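Local coordinates for putative uncharacterized protein pf13_0012 (Plasmodium falciparum, PDB 2VWA) that is of unknown biochemical function but binds phosphatidylethanolamine through this soluble domain and is probably essential for liver-stage development of the malaria parasite, at residues K59-L64 / N78-D83; L33-H38 / M82-H87; N25-I30 / R68-S73. All blocks are in the same frame, centred on the assembly; numbering follows the deposited sequence.

Contact 1 (K59-L64 / N78-D83); sequences KFVQGL and NKAVMD. With PTY (phosphatidylethanolamine), chain G.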
# COMPACT_ATOMS: atom_id res chain seq x y z
N LYS A 59 1.04 3.27 -5.94
CA LYS A 59 2.43 3.75 -5.94
C LYS A 59 3.20 3.07 -4.84
O LYS A 59 4.38 2.75 -5.01
CB LYS A 59 2.51 5.26 -5.78
CG LYS A 59 2.08 6.05 -7.00
CD LYS A 59 2.39 7.50 -6.73
CE LYS A 59 1.66 8.43 -7.67
NZ LYS A 59 2.35 8.51 -8.97
N PHE A 60 2.52 2.81 -3.73
CA PHE A 60 3.11 2.11 -2.59
C PHE A 60 3.39 0.63 -2.83
O PHE A 60 4.45 0.12 -2.44
CB PHE A 60 2.23 2.25 -1.34
CG PHE A 60 2.98 2.76 -0.18
CD1 PHE A 60 3.70 1.89 0.62
CD2 PHE A 60 3.02 4.13 0.08
CE1 PHE A 60 4.45 2.39 1.69
CE2 PHE A 60 3.77 4.62 1.15
CZ PHE A 60 4.49 3.75 1.94
N VAL A 61 2.46 -0.05 -3.48
CA VAL A 61 2.61 -1.47 -3.77
C VAL A 61 3.71 -1.65 -4.84
O VAL A 61 4.48 -2.61 -4.78
CB VAL A 61 1.25 -2.14 -4.19
CG1 VAL A 61 1.46 -3.54 -4.72
CG2 VAL A 61 0.27 -2.16 -3.00
N GLN A 62 3.78 -0.72 -5.78
CA GLN A 62 4.78 -0.78 -6.83
C GLN A 62 6.20 -0.51 -6.32
O GLN A 62 7.13 -1.19 -6.73
CB GLN A 62 4.41 0.09 -8.03
CG GLN A 62 3.30 -0.58 -8.85
CD GLN A 62 2.97 0.08 -10.18
OE1 GLN A 62 2.04 -0.37 -10.87
NE2 GLN A 62 3.71 1.14 -10.55
N GLY A 63 6.33 0.46 -5.42
CA GLY A 63 7.61 0.85 -4.86
C GLY A 63 8.13 -0.28 -4.02
O GLY A 63 9.31 -0.67 -4.09
N LEU A 64 7.23 -0.85 -3.25
CA LEU A 64 7.58 -1.88 -2.31
C LEU A 64 8.00 -3.12 -3.04
O LEU A 64 8.93 -3.80 -2.61
CB LEU A 64 6.40 -2.14 -1.40
CG LEU A 64 6.66 -2.28 0.08
CD1 LEU A 64 7.95 -1.54 0.58
CD2 LEU A 64 5.40 -1.78 0.77
N ASN A 78 -3.22 -5.85 -7.77
CA ASN A 78 -4.57 -5.31 -7.55
C ASN A 78 -5.23 -5.81 -6.26
O ASN A 78 -5.92 -5.06 -5.57
CB ASN A 78 -5.48 -5.60 -8.74
CG ASN A 78 -4.95 -5.02 -10.05
OD1 ASN A 78 -4.19 -4.05 -10.05
ND2 ASN A 78 -5.32 -5.64 -11.17
N LYS A 79 -5.03 -7.07 -5.92
CA LYS A 79 -5.56 -7.58 -4.68
C LYS A 79 -4.80 -6.92 -3.45
O LYS A 79 -5.40 -6.61 -2.43
CB LYS A 79 -5.50 -9.11 -4.71
CG LYS A 79 -6.14 -9.80 -3.54
CD LYS A 79 -6.42 -11.29 -3.81
CE LYS A 79 -6.26 -12.12 -2.51
NZ LYS A 79 -5.38 -13.36 -2.72
N ALA A 80 -3.51 -6.64 -3.61
CA ALA A 80 -2.75 -6.05 -2.52
C ALA A 80 -3.17 -4.60 -2.24
O ALA A 80 -3.23 -4.18 -1.07
CB ALA A 80 -1.25 -6.16 -2.79
N VAL A 81 -3.47 -3.85 -3.30
CA VAL A 81 -4.00 -2.49 -3.27
C VAL A 81 -5.33 -2.45 -2.56
O VAL A 81 -5.52 -1.67 -1.64
CB VAL A 81 -4.20 -1.94 -4.70
CG1 VAL A 81 -5.07 -0.63 -4.70
CG2 VAL A 81 -2.85 -1.72 -5.39
N MSE A 82 -6.25 -3.32 -2.96
CA MSE A 82 -7.52 -3.44 -2.24
C MSE A 82 -7.31 -3.70 -0.74
O MSE A 82 -8.02 -3.14 0.11
CB MSE A 82 -8.40 -4.53 -2.88
CG MSE A 82 -8.98 -4.15 -4.24
SE MSE A 82 -9.84 -2.35 -4.18
CE MSE A 82 -11.22 -2.73 -2.80
N ASP A 83 -6.32 -4.52 -0.41
CA ASP A 83 -6.03 -4.86 0.96
C ASP A 83 -5.52 -3.65 1.73
O ASP A 83 -5.97 -3.36 2.81
CB ASP A 83 -5.04 -6.02 1.02
CG ASP A 83 -4.84 -6.56 2.42
OD1 ASP A 83 -4.31 -5.83 3.30
OD2 ASP A 83 -5.21 -7.73 2.66
C1 PTY G . -1.19 -0.40 16.15
C2 PTY G . -0.57 5.44 18.17
C3 PTY G . -0.29 5.48 16.67
O4 PTY G . -1.51 -1.67 15.58
C5 PTY G . -1.96 1.96 16.27
C6 PTY G . -1.96 0.69 15.42
O7 PTY G . -3.31 0.25 15.18
C8 PTY G . -3.85 0.62 13.87
O10 PTY G . -3.70 1.75 13.45
C11 PTY G . -4.61 -0.39 13.04
C12 PTY G . -5.80 -0.93 13.83
C13 PTY G . -6.87 -1.57 12.95
C14 PTY G . -6.47 -2.96 12.46
C15 PTY G . -7.16 -4.07 13.25
C16 PTY G . -6.44 -5.41 13.08
C17 PTY G . -6.97 -6.14 11.85
C18 PTY G . -6.24 -7.46 11.60
C19 PTY G . -7.06 -8.36 10.68
C20 PTY G . -6.41 -8.49 9.31
C21 PTY G . -7.20 -7.78 8.21
C22 PTY G . -8.35 -8.64 7.70
C23 PTY G . -8.10 -9.19 6.30
C24 PTY G . -8.82 -8.37 5.23
C25 PTY G . -8.11 -8.56 3.89
C26 PTY G . -8.53 -7.55 2.83
C27 PTY G . -8.05 -8.04 1.47
C28 PTY G . -8.89 -7.54 0.31
C29 PTY G . -8.16 -7.82 -0.99
C30 PTY G . -2.11 -2.73 16.38
C31 PTY G . -3.57 -2.67 16.78
O30 PTY G . -1.41 -3.67 16.73
C32 PTY G . -4.38 -3.72 16.03
C33 PTY G . -5.72 -3.96 16.73
C34 PTY G . -6.02 -5.45 16.88
C35 PTY G . -7.50 -5.67 17.19
C36 PTY G . -7.68 -6.67 18.34
C37 PTY G . -8.23 -8.00 17.85
C38 PTY G . -7.71 -9.15 18.69
C39 PTY G . -6.76 -10.05 17.90
C40 PTY G . -7.32 -11.47 17.74
C41 PTY G . -6.70 -12.18 16.54
C42 PTY G . -7.74 -12.47 15.46
C43 PTY G . -7.38 -13.72 14.66
C44 PTY G . -7.50 -13.48 13.17
P1 PTY G . 0.48 3.01 15.95
O11 PTY G . 0.76 4.56 16.33
O12 PTY G . 1.20 2.72 14.65
O13 PTY G . 0.79 2.16 17.16
O14 PTY G . -1.12 2.95 15.67
N1 PTY G . -0.13 6.69 18.76
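Val61 projects from helix 54-67 straight at helix 74-99 and parts its two methyls over consecutive residues, Ala80 and Val81. CG1 of Val61 faces the lone methyl CB of Ala80 at 4.2 Å. With chi1 at 170°, CG2 is left beside the backbone N of Val61, and from there it meets CG2 of Val81 at 4.0 Å. The same methyl also lies 4.1 Å from the backbone N of Val81, so it rests against the helix surface as well as against a side chain. Val81 does not aim at its partner; its CB leaves the helix to one side and the two valines slant past each other. Such small groups let the backbones come close, with 6.7 Å between CA of Val61 and CA of Val81. No polar bond crosses here, and all three residues are buried.

On the opposite side of helix 74-99 runs an acyl chain of phosphatidylethanolamine. Its last modelled carbon, C29, lies 3.8 Å from CB of Met82, a selenomethionine here, and 3.8 Å from CG of Lys79. Asp83 borders the same chain and makes a salt bridge with Arg32.

Val61 also touches Glu77 and Leu84, which with Ala80 and Val81 complete a four-residue socket: a knob-into-hole fit between successive helices of an all-helical lipid-binding domain.

Contact 2 (L33-H38 / M82-H87); sequences LSIQKH and MDLKYH. With PTY (phosphatidylethanolamine), chain G.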
# COMPACT_ATOMS: atom_id res chain seq x y z
N LEU A 33 2.09 -2.39 7.29
CA LEU A 33 2.73 -1.57 8.32
C LEU A 33 3.47 -0.41 7.69
O LEU A 33 3.58 0.66 8.27
CB LEU A 33 3.68 -2.39 9.22
CG LEU A 33 2.93 -3.43 10.06
CD1 LEU A 33 3.90 -4.51 10.55
CD2 LEU A 33 2.16 -2.79 11.24
N SER A 34 3.95 -0.60 6.48
CA SER A 34 4.78 0.41 5.89
C SER A 34 3.98 1.65 5.46
O SER A 34 4.42 2.78 5.63
CB SER A 34 5.60 -0.20 4.76
OG SER A 34 6.08 0.78 3.87
N ILE A 35 2.79 1.44 4.94
CA ILE A 35 1.98 2.54 4.48
C ILE A 35 1.25 3.12 5.70
O ILE A 35 0.87 4.28 5.71
CB ILE A 35 0.99 2.09 3.33
CG1 ILE A 35 0.54 3.29 2.50
CG2 ILE A 35 -0.22 1.29 3.87
CD1 ILE A 35 -0.40 2.89 1.34
N GLN A 36 1.04 2.29 6.71
CA GLN A 36 0.50 2.75 7.97
C GLN A 36 1.41 3.84 8.54
O GLN A 36 0.96 4.94 8.87
CB GLN A 36 0.36 1.60 8.94
CG GLN A 36 -0.06 2.06 10.31
CD GLN A 36 -0.50 0.94 11.20
OE1 GLN A 36 -0.89 -0.15 10.76
NE2 GLN A 36 -0.46 1.21 12.49
N LYS A 37 2.71 3.53 8.66
CA LYS A 37 3.68 4.54 9.10
C LYS A 37 3.71 5.79 8.24
O LYS A 37 3.81 6.89 8.77
CB LYS A 37 5.08 3.99 9.21
CG LYS A 37 5.30 3.17 10.44
CD LYS A 37 6.32 2.10 10.11
CE LYS A 37 6.60 1.22 11.31
NZ LYS A 37 8.02 0.77 11.21
N HIS A 38 3.65 5.62 6.92
CA HIS A 38 3.58 6.79 6.05
C HIS A 38 2.29 7.59 6.30
O HIS A 38 2.33 8.81 6.39
CB HIS A 38 3.70 6.42 4.58
CG HIS A 38 3.86 7.60 3.68
ND1 HIS A 38 2.80 8.21 3.05
CD2 HIS A 38 4.97 8.29 3.31
CE1 HIS A 38 3.24 9.22 2.32
NE2 HIS A 38 4.55 9.29 2.45
N MSE A 82 -6.25 -3.32 -2.96
CA MSE A 82 -7.52 -3.44 -2.24
C MSE A 82 -7.31 -3.70 -0.74
O MSE A 82 -8.02 -3.14 0.11
CB MSE A 82 -8.40 -4.53 -2.88
CG MSE A 82 -8.98 -4.15 -4.24
SE MSE A 82 -9.84 -2.35 -4.18
CE MSE A 82 -11.22 -2.73 -2.80
N ASP A 83 -6.32 -4.52 -0.41
CA ASP A 83 -6.03 -4.86 0.96
C ASP A 83 -5.52 -3.65 1.73
O ASP A 83 -5.97 -3.36 2.81
CB ASP A 83 -5.04 -6.02 1.02
CG ASP A 83 -4.84 -6.56 2.42
OD1 ASP A 83 -4.31 -5.83 3.30
OD2 ASP A 83 -5.21 -7.73 2.66
N LEU A 84 -4.58 -2.93 1.14
CA LEU A 84 -4.10 -1.68 1.73
C LEU A 84 -5.20 -0.65 1.95
O LEU A 84 -5.19 0.03 2.96
CB LEU A 84 -2.96 -1.08 0.89
CG LEU A 84 -1.56 -1.43 1.37
CD1 LEU A 84 -1.43 -2.86 1.85
CD2 LEU A 84 -0.56 -1.13 0.29
N LYS A 85 -6.15 -0.57 1.04
CA LYS A 85 -7.33 0.27 1.24
C LYS A 85 -8.09 -0.08 2.51
O LYS A 85 -8.38 0.79 3.32
CB LYS A 85 -8.26 0.20 0.04
CG LYS A 85 -9.45 1.15 0.12
CD LYS A 85 -10.21 1.14 -1.17
CE LYS A 85 -11.56 1.79 -0.99
NZ LYS A 85 -12.49 1.32 -2.06
N TYR A 86 -8.41 -1.35 2.69
CA TYR A 86 -9.16 -1.78 3.82
C TYR A 86 -8.37 -1.44 5.10
O TYR A 86 -8.95 -0.91 6.08
CB TYR A 86 -9.48 -3.29 3.71
CG TYR A 86 -10.48 -3.81 4.75
CD1 TYR A 86 -10.17 -4.91 5.56
CD2 TYR A 86 -11.72 -3.17 4.94
CE1 TYR A 86 -11.10 -5.39 6.52
CE2 TYR A 86 -12.65 -3.64 5.88
CZ TYR A 86 -12.33 -4.74 6.68
OH TYR A 86 -13.26 -5.16 7.62
N HIS A 87 -7.07 -1.71 5.09
CA HIS A 87 -6.24 -1.47 6.21
C HIS A 87 -6.21 0.04 6.54
O HIS A 87 -6.45 0.42 7.68
CB HIS A 87 -4.82 -2.00 5.94
CG HIS A 87 -3.88 -1.82 7.08
ND1 HIS A 87 -3.96 -2.58 8.24
CD2 HIS A 87 -2.83 -0.99 7.26
CE1 HIS A 87 -3.00 -2.22 9.07
NE2 HIS A 87 -2.29 -1.26 8.50
C1 PTY G . -1.19 -0.40 16.15
C2 PTY G . -0.57 5.44 18.17
C3 PTY G . -0.29 5.48 16.67
O4 PTY G . -1.51 -1.67 15.58
C5 PTY G . -1.96 1.96 16.27
C6 PTY G . -1.96 0.69 15.42
O7 PTY G . -3.31 0.25 15.18
C8 PTY G . -3.85 0.62 13.87
O10 PTY G . -3.70 1.75 13.45
C11 PTY G . -4.61 -0.39 13.04
C12 PTY G . -5.80 -0.93 13.83
C13 PTY G . -6.87 -1.57 12.95
C14 PTY G . -6.47 -2.96 12.46
C15 PTY G . -7.16 -4.07 13.25
C16 PTY G . -6.44 -5.41 13.08
C17 PTY G . -6.97 -6.14 11.85
C18 PTY G . -6.24 -7.46 11.60
C19 PTY G . -7.06 -8.36 10.68
C20 PTY G . -6.41 -8.49 9.31
C21 PTY G . -7.20 -7.78 8.21
C22 PTY G . -8.35 -8.64 7.70
C23 PTY G . -8.10 -9.19 6.30
C24 PTY G . -8.82 -8.37 5.23
C25 PTY G . -8.11 -8.56 3.89
C26 PTY G . -8.53 -7.55 2.83
C27 PTY G . -8.05 -8.04 1.47
C28 PTY G . -8.89 -7.54 0.31
C29 PTY G . -8.16 -7.82 -0.99
C30 PTY G . -2.11 -2.73 16.38
C31 PTY G . -3.57 -2.67 16.78
O30 PTY G . -1.41 -3.67 16.73
C32 PTY G . -4.38 -3.72 16.03
C33 PTY G . -5.72 -3.96 16.73
C34 PTY G . -6.02 -5.45 16.88
C35 PTY G . -7.50 -5.67 17.19
C36 PTY G . -7.68 -6.67 18.34
C37 PTY G . -8.23 -8.00 17.85
C38 PTY G . -7.71 -9.15 18.69
C39 PTY G . -6.76 -10.05 17.90
C40 PTY G . -7.32 -11.47 17.74
C41 PTY G . -6.70 -12.18 16.54
C42 PTY G . -7.74 -12.47 15.46
C43 PTY G . -7.38 -13.72 14.66
C44 PTY G . -7.50 -13.48 13.17
P1 PTY G . 0.48 3.01 15.95
O11 PTY G . 0.76 4.56 16.33
O12 PTY G . 1.20 2.72 14.65
O13 PTY G . 0.79 2.16 17.16
O14 PTY G . -1.12 2.95 15.67
N1 PTY G . -0.13 6.69 18.76
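The carbonyl oxygen OE1 of Gln36 accepts a hydrogen bond from NE2 of His87, the one polar bond that joins these two segments, 2.9 Å long. It is bent, with an N-H...O angle of 138°, and the donor stands tilted from the amide plane rather than in it. OE1 in turn sits near the edge of the imidazole, somewhat out of its plane, and is 3.4 Å from CE1 of His87. Amide and ring are turned 38° from one another, and the two side chains cross at about a right angle. Gln36 reaches this place as an extended chain, its CG opposite the backbone N (chi1 174°), which carries the amide out from helix 21-41 toward helix 74-99.

While OE1 holds the histidine, NE2 of Gln36 turns to the bound lipid and makes a weak hydrogen bond of 3.1 Å to the phosphate oxygen O12. The same nitrogen donates to Glu40 OE2. The amide thus has partners at both ends and probably relates the phospholipid head group to His87, though the lipid bond is weak. The residue before His87, Tyr86, brings CD1 to acyl carbon C24 at 3.7 Å, oblique to the ring.

Beside this polar link the packing is apolar, with Leu84 one turn before His87. CG2 of Ile35 packs on CG of Leu84 at 3.9 Å, and CD1 of Ile35 lies 4.2 Å from CD2 of Leu84, the side chains passing at a slant.

Helix 54-67 closes this layer: its Tyr56 and Phe60 touch Ile35. Leu84 also reaches Ala31 and Arg32, and Gln36 reaches Val91, so the contact lies where helices 21-41, 54-67 and 74-99 converge.

Contact 3 (N25-I30 / R68-S73); sequences NNFVDI and RNISLS
With CG opposite its backbone N (chi1 177°), Phe27 extends from helix 21-41 to Ile70 and Leu72 in the loop 68-73. On Ile70, chi1 of -169° puts CG2 between the backbone N and the carbonyl carbon, and this branch makes the touch. It lies 3.7 Å from CD1 of Phe27 and equally near CE1, approaching the ring obliquely. Leu72 comes from the same side of the ring, its CD1 over the face and its CD2 toward the rim, 3.5 Å from CE2 of Phe27. Ser71, between them, points its CB away from the helix, so the residues before and after it supply the apolar grip.

A second patch lies nearer the surface. CD1 of Ile30 comes over one face of the Arg68 guanidinium, 3.8 Å from CZ of Arg68 and displaced toward the rim of the group. Ile30 also lays CG2 against the aliphatic part of the arginine, 4.0 Å from CD of Arg68. Hydrocarbon thus covers the flat of a charged group, and no hydrogen bond joins the two segments.

Around the ring, Leu64 and Gln65 of helix 54-67 supply further contacts to Phe27, and Val19 touches both Ile70 and Leu72. Gln65 OE1 also accepts a bond from the backbone N of Leu72.

The loop is a short helix-to-helix connection. A Schellman motif at Asn69, with positive phi, ends helix 54-67, and Ser73 is the N-cap of helix 74-99. The Ser73 side chain caps a backbone N just beyond the loop, while Gln76 OE1 accepts from the Ser73 backbone N; the two bonds together are consistent with a capping box.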
# COMPACT_ATOMS: atom_id res chain seq x y z
N ASN A 25 1.05 -13.13 1.36
CA ASN A 25 0.54 -12.70 2.66
C ASN A 25 1.58 -11.96 3.48
O ASN A 25 1.25 -11.00 4.16
CB ASN A 25 -0.04 -13.84 3.51
CG ASN A 25 -1.36 -14.41 2.97
OD1 ASN A 25 -1.70 -15.56 3.30
ND2 ASN A 25 -2.10 -13.64 2.16
N ASN A 26 2.82 -12.44 3.45
CA ASN A 26 3.85 -11.84 4.25
C ASN A 26 4.13 -10.44 3.68
O ASN A 26 4.18 -9.48 4.44
CB ASN A 26 5.10 -12.73 4.26
CG ASN A 26 6.39 -11.96 4.64
OD1 ASN A 26 6.63 -11.69 5.81
ND2 ASN A 26 7.20 -11.61 3.64
N PHE A 27 4.28 -10.34 2.36
CA PHE A 27 4.39 -9.05 1.65
C PHE A 27 3.29 -8.07 2.02
O PHE A 27 3.56 -6.91 2.28
CB PHE A 27 4.33 -9.28 0.13
CG PHE A 27 4.37 -8.00 -0.67
CD1 PHE A 27 5.59 -7.42 -1.03
CD2 PHE A 27 3.19 -7.36 -1.07
CE1 PHE A 27 5.64 -6.22 -1.77
CE2 PHE A 27 3.24 -6.15 -1.78
CZ PHE A 27 4.47 -5.58 -2.14
N VAL A 28 2.05 -8.53 2.03
CA VAL A 28 0.93 -7.66 2.37
C VAL A 28 1.07 -7.20 3.82
O VAL A 28 0.80 -6.04 4.13
CB VAL A 28 -0.45 -8.33 2.06
CG1 VAL A 28 -1.60 -7.56 2.72
CG2 VAL A 28 -0.68 -8.41 0.56
N ASP A 29 1.54 -8.08 4.69
CA ASP A 29 1.77 -7.68 6.08
C ASP A 29 2.72 -6.52 6.13
O ASP A 29 2.46 -5.54 6.78
CB ASP A 29 2.33 -8.83 6.92
CG ASP A 29 1.29 -9.86 7.24
OD1 ASP A 29 0.10 -9.49 7.42
OD2 ASP A 29 1.68 -11.05 7.32
N ILE A 30 3.85 -6.67 5.44
CA ILE A 30 4.89 -5.66 5.41
C ILE A 30 4.36 -4.35 4.79
O ILE A 30 4.56 -3.28 5.39
CB ILE A 30 6.14 -6.18 4.63
CG1 ILE A 30 6.77 -7.37 5.38
CG2 ILE A 30 7.14 -5.04 4.40
CD1 ILE A 30 7.87 -8.13 4.60
N ARG A 68 11.79 -4.49 -2.35
CA ARG A 68 11.88 -5.81 -1.73
C ARG A 68 12.28 -6.86 -2.76
O ARG A 68 12.34 -8.03 -2.46
CB ARG A 68 10.56 -6.17 -1.06
CG ARG A 68 10.11 -5.15 -0.03
CD ARG A 68 9.25 -5.77 1.03
NE ARG A 68 9.87 -6.98 1.54
CZ ARG A 68 10.82 -7.01 2.46
NH1 ARG A 68 11.26 -5.90 3.01
NH2 ARG A 68 11.33 -8.16 2.82
N ASN A 69 12.55 -6.40 -3.98
CA ASN A 69 12.83 -7.28 -5.11
C ASN A 69 11.89 -8.47 -5.15
O ASN A 69 12.32 -9.61 -5.13
CB ASN A 69 14.29 -7.77 -5.11
CG ASN A 69 14.61 -8.66 -6.31
OD1 ASN A 69 14.40 -8.27 -7.47
ND2 ASN A 69 15.09 -9.88 -6.03
N ILE A 70 10.60 -8.21 -5.17
CA ILE A 70 9.62 -9.27 -5.35
C ILE A 70 8.66 -8.81 -6.42
O ILE A 70 8.26 -7.63 -6.45
CB ILE A 70 8.87 -9.61 -4.04
CG1 ILE A 70 8.07 -10.90 -4.21
CG2 ILE A 70 8.00 -8.46 -3.61
CD1 ILE A 70 7.11 -11.20 -3.07
N SER A 71 8.28 -9.71 -7.32
CA SER A 71 7.39 -9.31 -8.37
C SER A 71 6.06 -10.07 -8.27
O SER A 71 5.95 -11.23 -8.68
CB SER A 71 8.04 -9.49 -9.74
OG SER A 71 7.06 -9.29 -10.76
N LEU A 72 5.07 -9.38 -7.71
CA LEU A 72 3.69 -9.86 -7.66
C LEU A 72 3.18 -9.96 -9.07
O LEU A 72 3.70 -9.28 -9.95
CB LEU A 72 2.82 -8.88 -6.88
CG LEU A 72 2.55 -9.17 -5.39
CD1 LEU A 72 3.69 -9.84 -4.68
CD2 LEU A 72 2.08 -7.92 -4.61
N SER A 73 2.19 -10.81 -9.29
CA SER A 73 1.45 -10.75 -10.54
C SER A 73 0.46 -9.58 -10.56
O SER A 73 0.11 -9.03 -9.50
CB SER A 73 0.73 -12.06 -10.78
OG SER A 73 -0.29 -12.23 -9.84

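How the contacts relate
Contacts 1 and 2 are buried near the centre of the chain and share helix 74-99, with Met82 and Asp83 common to both; contact 3 lies farther out and is partly open at Arg68. Contact 1 is purely aliphatic, contact 2 adds a polar bond linked to the lipid head group, and contact 3 combines a buried phenylalanine ring with hydrocarbon against a guanidinium. Side chains of helix 54-67 from contact 1 pack directly on those of contact 2, as Phe60 does on Ser34. Val28 reaches Asp83 and Ala80, joining contact 3 to the others. Helix 21-41 serves contacts 2 and 3, while the phospholipid touches segments of contacts 1 and 2.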